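Local coordinates for protein LRIM1 (Anopheles gambiae, PDB 3O53), which pairs with the related leucine-rich repeat protein APL1C in a heterodimeric complex that regulates complement-like immunity in the mosquito, this chain being its leucine-rich repeat domain, at residues 158-163 / 183-188; 281-286 / 293-298. All blocks are in the same frame, centred on the assembly; numbering follows the deposited sequence.

Overall arrangement
The chain is a leucine-rich repeat solenoid that runs from the hairpin of strands 4-8 and 11-15 through a ladder of parallel strands to a helical C-terminal end with disulfides. Contact 1 comes first: 158-163 pairs with 183-188 across 19 intervening residues that include ladder strand 173-175, so it joins successive coils away from the ladder. Contact 2 follows in series, neither nested in the first nor crossing it; its segments are six residues apart, and the C283-C295 disulfide closes the turn that holds strand 289-291, beyond helix 262-276. Their centres lie 29 Å apart and their nearest atoms about 17 Å, without touching.

Contact 1 (158-163 / 183-188); sequences TVNFAE and DVKGQV
V159 sits beside V184 in a parallel pair of strands and bonds to strand 183-185 through both its N and its O: V159 N donates to D183 O (3.0 Å), and V159 O accepts from K185 N (3.0 Å). A third bond, F161 N to K185 O at 2.9 Å, continues the pairing just past strand 158-160, where a 3-10 segment begins. The phenyl ring of F161 lies on the same side as the two valines. Its CE2 meets V184 CG1 obliquely at 3.6 Å, while G186 O lies at the ring edge in its plane. CG1 reaches the ring because it stands opposite the backbone N of V184 (chi1 176°). Farther along, V188 CG2 packs 3.9 Å from F161 CB. On the other face N160 and K185 cross, the lysine CE lying 3.4 Å from N160 ND2. N160 OD1 accepts from A162 N, two residues on, an Asx turn at the entry to the 3-10 segment, with the donor well above the carbonyl plane. A water on the face of D183, N160 and K185 lies within hydrogen-bonding distance of V159 O and D183 OD2 and can bridge them. V188 N and, weakly, G186 O bond to S212 OG, while V159 rests on I181 and V184 on E209. The pair thus stitches together consecutive coils of the solenoid, apart from ladder strand 173-175.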
loop_
_atom_site.group_PDB
_atom_site.type_symbol
_atom_site.label_atom_id
_atom_site.label_comp_id
_atom_site.label_asym_id
_atom_site.label_seq_id
_atom_site.Cartn_x
_atom_site.Cartn_y
_atom_site.Cartn_z
ATOM N N THR A 158 2.472 -8.669 -9.522
ATOM C CA THR A 158 1.486 -9.648 -9.085
ATOM C C THR A 158 1.315 -9.596 -7.575
ATOM O O THR A 158 2.170 -9.078 -6.853
ATOM C CB THR A 158 1.877 -11.100 -9.499
ATOM O OG1 THR A 158 2.961 -11.558 -8.692
ATOM C CG2 THR A 158 2.290 -11.172 -10.957
ATOM N N VAL A 159 0.194 -10.135 -7.106
ATOM C CA VAL A 159 -0.118 -10.159 -5.688
ATOM C C VAL A 159 -0.554 -11.559 -5.270
ATOM O O VAL A 159 -1.402 -12.170 -5.911
ATOM C CB VAL A 159 -1.259 -9.176 -5.347
ATOM C CG1 VAL A 159 -1.774 -9.420 -3.916
ATOM C CG2 VAL A 159 -0.772 -7.736 -5.510
ATOM N N ASN A 160 0.029 -12.047 -4.180
ATOM C CA ASN A 160 -0.375 -13.303 -3.575
ATOM C C ASN A 160 -0.750 -13.009 -2.128
ATOM O O ASN A 160 0.117 -12.719 -1.305
ATOM C CB ASN A 160 0.777 -14.317 -3.648
ATOM C CG ASN A 160 0.431 -15.665 -3.015
ATOM O OD1 ASN A 160 -0.614 -15.831 -2.379
ATOM N ND2 ASN A 160 1.324 -16.635 -3.187
ATOM N N PHE A 161 -2.041 -13.060 -1.827
ATOM C CA PHE A 161 -2.535 -12.663 -0.518
ATOM C C PHE A 161 -1.890 -13.452 0.606
ATOM O O PHE A 161 -1.715 -12.938 1.697
ATOM C CB PHE A 161 -4.059 -12.819 -0.438
ATOM C CG PHE A 161 -4.821 -11.743 -1.172
ATOM C CD1 PHE A 161 -4.475 -10.403 -1.023
ATOM C CD2 PHE A 161 -5.887 -12.073 -2.000
ATOM C CE1 PHE A 161 -5.175 -9.404 -1.697
ATOM C CE2 PHE A 161 -6.598 -11.084 -2.676
ATOM C CZ PHE A 161 -6.244 -9.745 -2.526
ATOM N N ALA A 162 -1.549 -14.706 0.338
ATOM C CA ALA A 162 -0.879 -15.540 1.324
ATOM C C ALA A 162 0.373 -14.864 1.885
ATOM O O ALA A 162 0.759 -15.104 3.033
ATOM C CB ALA A 162 -0.522 -16.892 0.710
ATOM N N GLU A 163 1.023 -14.029 1.085
ATOM C CA GLU A 163 2.243 -13.357 1.549
ATOM C C GLU A 163 1.959 -12.324 2.644
ATOM O O GLU A 163 2.875 -11.842 3.306
ATOM C CB GLU A 163 3.005 -12.738 0.370
ATOM C CG GLU A 163 3.711 -13.814 -0.472
ATOM C CD GLU A 163 4.316 -13.290 -1.764
ATOM O OE1 GLU A 163 4.407 -12.055 -1.942
ATOM O OE2 GLU A 163 4.714 -14.129 -2.607
ATOM N N ASP A 183 -2.049 -10.198 -12.073
ATOM C CA ASP A 183 -2.565 -11.436 -11.489
ATOM C C ASP A 183 -2.647 -11.346 -9.968
ATOM O O ASP A 183 -1.741 -10.833 -9.314
ATOM C CB ASP A 183 -1.660 -12.611 -11.879
ATOM C CG ASP A 183 -2.240 -13.959 -11.472
ATOM O OD1 ASP A 183 -3.399 -14.249 -11.834
ATOM O OD2 ASP A 183 -1.535 -14.728 -10.787
ATOM N N VAL A 184 -3.741 -11.842 -9.408
ATOM C CA VAL A 184 -3.880 -11.934 -7.963
ATOM C C VAL A 184 -4.273 -13.366 -7.623
ATOM O O VAL A 184 -5.053 -13.985 -8.334
ATOM C CB VAL A 184 -4.968 -10.965 -7.427
ATOM C CG1 VAL A 184 -5.170 -11.151 -5.932
ATOM C CG2 VAL A 184 -4.608 -9.512 -7.731
ATOM N N LYS A 185 -3.738 -13.893 -6.534
ATOM C CA LYS A 185 -4.155 -15.195 -6.060
ATOM C C LYS A 185 -4.021 -15.227 -4.550
ATOM O O LYS A 185 -3.580 -14.255 -3.953
ATOM C CB LYS A 185 -3.311 -16.301 -6.701
ATOM C CG LYS A 185 -1.865 -16.333 -6.247
ATOM C CD LYS A 185 -1.127 -17.497 -6.895
ATOM C CE LYS A 185 0.249 -17.710 -6.276
ATOM N NZ LYS A 185 0.951 -18.902 -6.840
ATOM N N GLY A 186 -4.410 -16.342 -3.942
ATOM C CA GLY A 186 -4.295 -16.515 -2.506
ATOM C C GLY A 186 -5.639 -16.415 -1.820
ATOM O O GLY A 186 -6.452 -15.548 -2.143
ATOM N N GLN A 187 -5.880 -17.314 -0.874
ATOM C CA GLN A 187 -7.092 -17.271 -0.071
ATOM C C GLN A 187 -6.705 -16.967 1.361
ATOM O O GLN A 187 -6.121 -17.801 2.035
ATOM C CB GLN A 187 -7.827 -18.611 -0.117
ATOM C CG GLN A 187 -8.127 -19.112 -1.511
ATOM C CD GLN A 187 -9.136 -18.248 -2.233
ATOM O OE1 GLN A 187 -9.835 -17.442 -1.618
ATOM N NE2 GLN A 187 -9.221 -18.414 -3.547
ATOM N N VAL A 188 -7.011 -15.765 1.821
ATOM C CA VAL A 188 -6.774 -15.420 3.208
ATOM C C VAL A 188 -8.028 -14.774 3.772
ATOM O O VAL A 188 -8.671 -13.960 3.114
ATOM C CB VAL A 188 -5.573 -14.466 3.351
ATOM C CG1 VAL A 188 -5.344 -14.100 4.812
ATOM C CG2 VAL A 188 -4.327 -15.109 2.750
HETATM O O HOH W 1 -0.332 -13.666 -8.187
#

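Contact 2 (281-286 / 293-298)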
loop_
_atom_site.group_PDB
_atom_site.type_symbol
_atom_site.label_atom_id
_atom_site.label_comp_id
_atom_site.label_asym_id
_atom_site.label_seq_id
_atom_site.Cartn_x
_atom_site.Cartn_y
_atom_site.Cartn_z
ATOM N N GLU A 281 -21.958 4.131 -15.949
ATOM C CA GLU A 281 -20.715 4.684 -16.464
ATOM C C GLU A 281 -20.867 4.926 -17.950
ATOM O O GLU A 281 -21.631 4.243 -18.622
ATOM C CB GLU A 281 -19.536 3.730 -16.201
ATOM C CG GLU A 281 -19.655 2.377 -16.883
ATOM C CD GLU A 281 -18.361 1.557 -16.818
ATOM O OE1 GLU A 281 -17.269 2.136 -16.644
ATOM O OE2 GLU A 281 -18.445 0.327 -16.947
ATOM N N GLU A 282 -20.134 5.900 -18.467
ATOM C CA GLU A 282 -20.117 6.156 -19.898
ATOM C C GLU A 282 -19.210 5.136 -20.583
ATOM O O GLU A 282 -18.077 4.929 -20.162
ATOM C CB GLU A 282 -19.606 7.570 -20.171
ATOM C CG GLU A 282 -19.660 7.971 -21.629
ATOM C CD GLU A 282 -21.051 8.388 -22.064
ATOM O OE1 GLU A 282 -22.017 8.114 -21.318
ATOM O OE2 GLU A 282 -21.177 8.994 -23.150
ATOM N N CYS A 283 -19.716 4.489 -21.628
ATOM C CA CYS A 283 -18.926 3.521 -22.378
ATOM C C CYS A 283 -18.130 4.231 -23.459
ATOM O O CYS A 283 -18.527 5.293 -23.936
ATOM C CB CYS A 283 -19.822 2.476 -23.032
ATOM S SG CYS A 283 -20.962 1.703 -21.909
ATOM N N THR A 284 -17.011 3.631 -23.844
ATOM C CA THR A 284 -16.150 4.197 -24.870
ATOM C C THR A 284 -16.670 3.849 -26.262
ATOM O O THR A 284 -16.579 4.655 -27.188
ATOM C CB THR A 284 -14.713 3.680 -24.720
ATOM O OG1 THR A 284 -14.704 2.252 -24.827
ATOM C CG2 THR A 284 -14.132 4.093 -23.369
ATOM N N VAL A 285 -17.218 2.645 -26.401
ATOM C CA VAL A 285 -17.772 2.195 -27.671
ATOM C C VAL A 285 -19.280 2.004 -27.544
ATOM O O VAL A 285 -19.729 1.092 -26.854
ATOM C CB VAL A 285 -17.145 0.861 -28.112
ATOM C CG1 VAL A 285 -17.584 0.508 -29.523
ATOM C CG2 VAL A 285 -15.631 0.935 -28.027
ATOM N N PRO A 286 -20.064 2.878 -28.198
ATOM C CA PRO A 286 -21.534 2.826 -28.217
ATOM C C PRO A 286 -22.128 1.475 -28.625
ATOM O O PRO A 286 -23.306 1.236 -28.365
ATOM C CB PRO A 286 -21.900 3.898 -29.241
ATOM C CG PRO A 286 -20.806 4.894 -29.125
ATOM C CD PRO A 286 -19.558 4.105 -28.837
ATOM N N ALA A 293 -24.868 -0.892 -13.642
ATOM C CA ALA A 293 -24.134 0.340 -13.851
ATOM C C ALA A 293 -22.951 0.191 -14.814
ATOM O O ALA A 293 -22.426 1.188 -15.295
ATOM C CB ALA A 293 -23.664 0.889 -12.516
ATOM N N TYR A 294 -22.526 -1.029 -15.113
ATOM C CA TYR A 294 -21.293 -1.184 -15.883
ATOM C C TYR A 294 -21.496 -1.526 -17.362
ATOM O O TYR A 294 -22.398 -2.265 -17.719
ATOM C CB TYR A 294 -20.406 -2.225 -15.222
ATOM C CG TYR A 294 -20.047 -1.871 -13.798
ATOM C CD1 TYR A 294 -19.451 -0.651 -13.483
ATOM C CD2 TYR A 294 -20.291 -2.766 -12.771
ATOM C CE1 TYR A 294 -19.122 -0.336 -12.165
ATOM C CE2 TYR A 294 -19.962 -2.469 -11.473
ATOM C CZ TYR A 294 -19.383 -1.264 -11.171
ATOM O OH TYR A 294 -19.064 -1.016 -9.856
ATOM N N CYS A 295 -20.649 -0.959 -18.212
ATOM C CA CYS A 295 -20.638 -1.288 -19.624
ATOM C C CYS A 295 -20.305 -2.755 -19.761
ATOM O O CYS A 295 -19.625 -3.323 -18.914
ATOM C CB CYS A 295 -19.584 -0.460 -20.364
ATOM S SG CYS A 295 -19.853 1.336 -20.232
ATOM N N CYS A 296 -20.775 -3.374 -20.830
ATOM C CA CYS A 296 -20.401 -4.752 -21.087
ATOM C C CYS A 296 -20.621 -5.107 -22.550
ATOM O O CYS A 296 -21.383 -4.444 -23.245
ATOM C CB CYS A 296 -21.185 -5.695 -20.175
ATOM S SG CYS A 296 -22.967 -5.665 -20.422
ATOM N N GLU A 297 -19.931 -6.151 -23.004
ATOM C CA GLU A 297 -20.031 -6.620 -24.377
ATOM C C GLU A 297 -20.340 -8.103 -24.323
ATOM O O GLU A 297 -19.923 -8.791 -23.394
ATOM C CB GLU A 297 -18.710 -6.378 -25.115
ATOM C CG GLU A 297 -18.674 -6.895 -26.546
ATOM C CD GLU A 297 -19.259 -5.910 -27.543
ATOM O OE1 GLU A 297 -18.562 -4.935 -27.898
ATOM O OE2 GLU A 297 -20.409 -6.117 -27.987
ATOM N N ASP A 298 -21.083 -8.602 -25.302
ATOM C CA ASP A 298 -21.368 -10.027 -25.364
ATOM C C ASP A 298 -20.149 -10.788 -25.884
ATOM O O ASP A 298 -19.860 -10.798 -27.079
ATOM C CB ASP A 298 -22.596 -10.293 -26.227
ATOM C CG ASP A 298 -23.862 -9.729 -25.613
ATOM O OD1 ASP A 298 -24.303 -10.262 -24.574
ATOM O OD2 ASP A 298 -24.412 -8.750 -26.161
#
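The backbone of E281 meets that of A293 in a nearly straight hydrogen bond, E281 N to A293 O at 3.1 Å, with the donor in the carbonyl plane. Here the irregular loop 281-286 runs past the start of strand 294-296, and side chains largely complete the join. E281 OE2 accepts from C295 N at 2.8 Å, on the anti side and 18° out of the carboxylate plane. A first torsion of 62° tucks E281 CG over its own backbone, and the extended chain then carries the carboxylate to C295. E281 CG lies 3.5 Å from C295 SG, packing the glutamate against the disulfide. OE2 also lies at the edge of the Y294 ring. The carboxylate is held at both oxygens, since OE1 takes a hydrogen bond from G246 N, which should fix its rotation. C283 SG and C295 SG are joined covalently (2.0 Å, chi3 -105°), tying the loop to the strand. The neighbouring C296 points away and bonds to C251 SG; two disulfides on adjacent residues, beyond the last repeats, are consistent with the cysteine-rich C-terminal cap of extracellular leucine-rich repeat proteins. Y294 OH bonds to L244 N, and its ring packs against helices 251-259 and 262-276. H290 of strand 289-291, the antiparallel partner of 294-296, touches both C283 and C295 and bonds to E281 O.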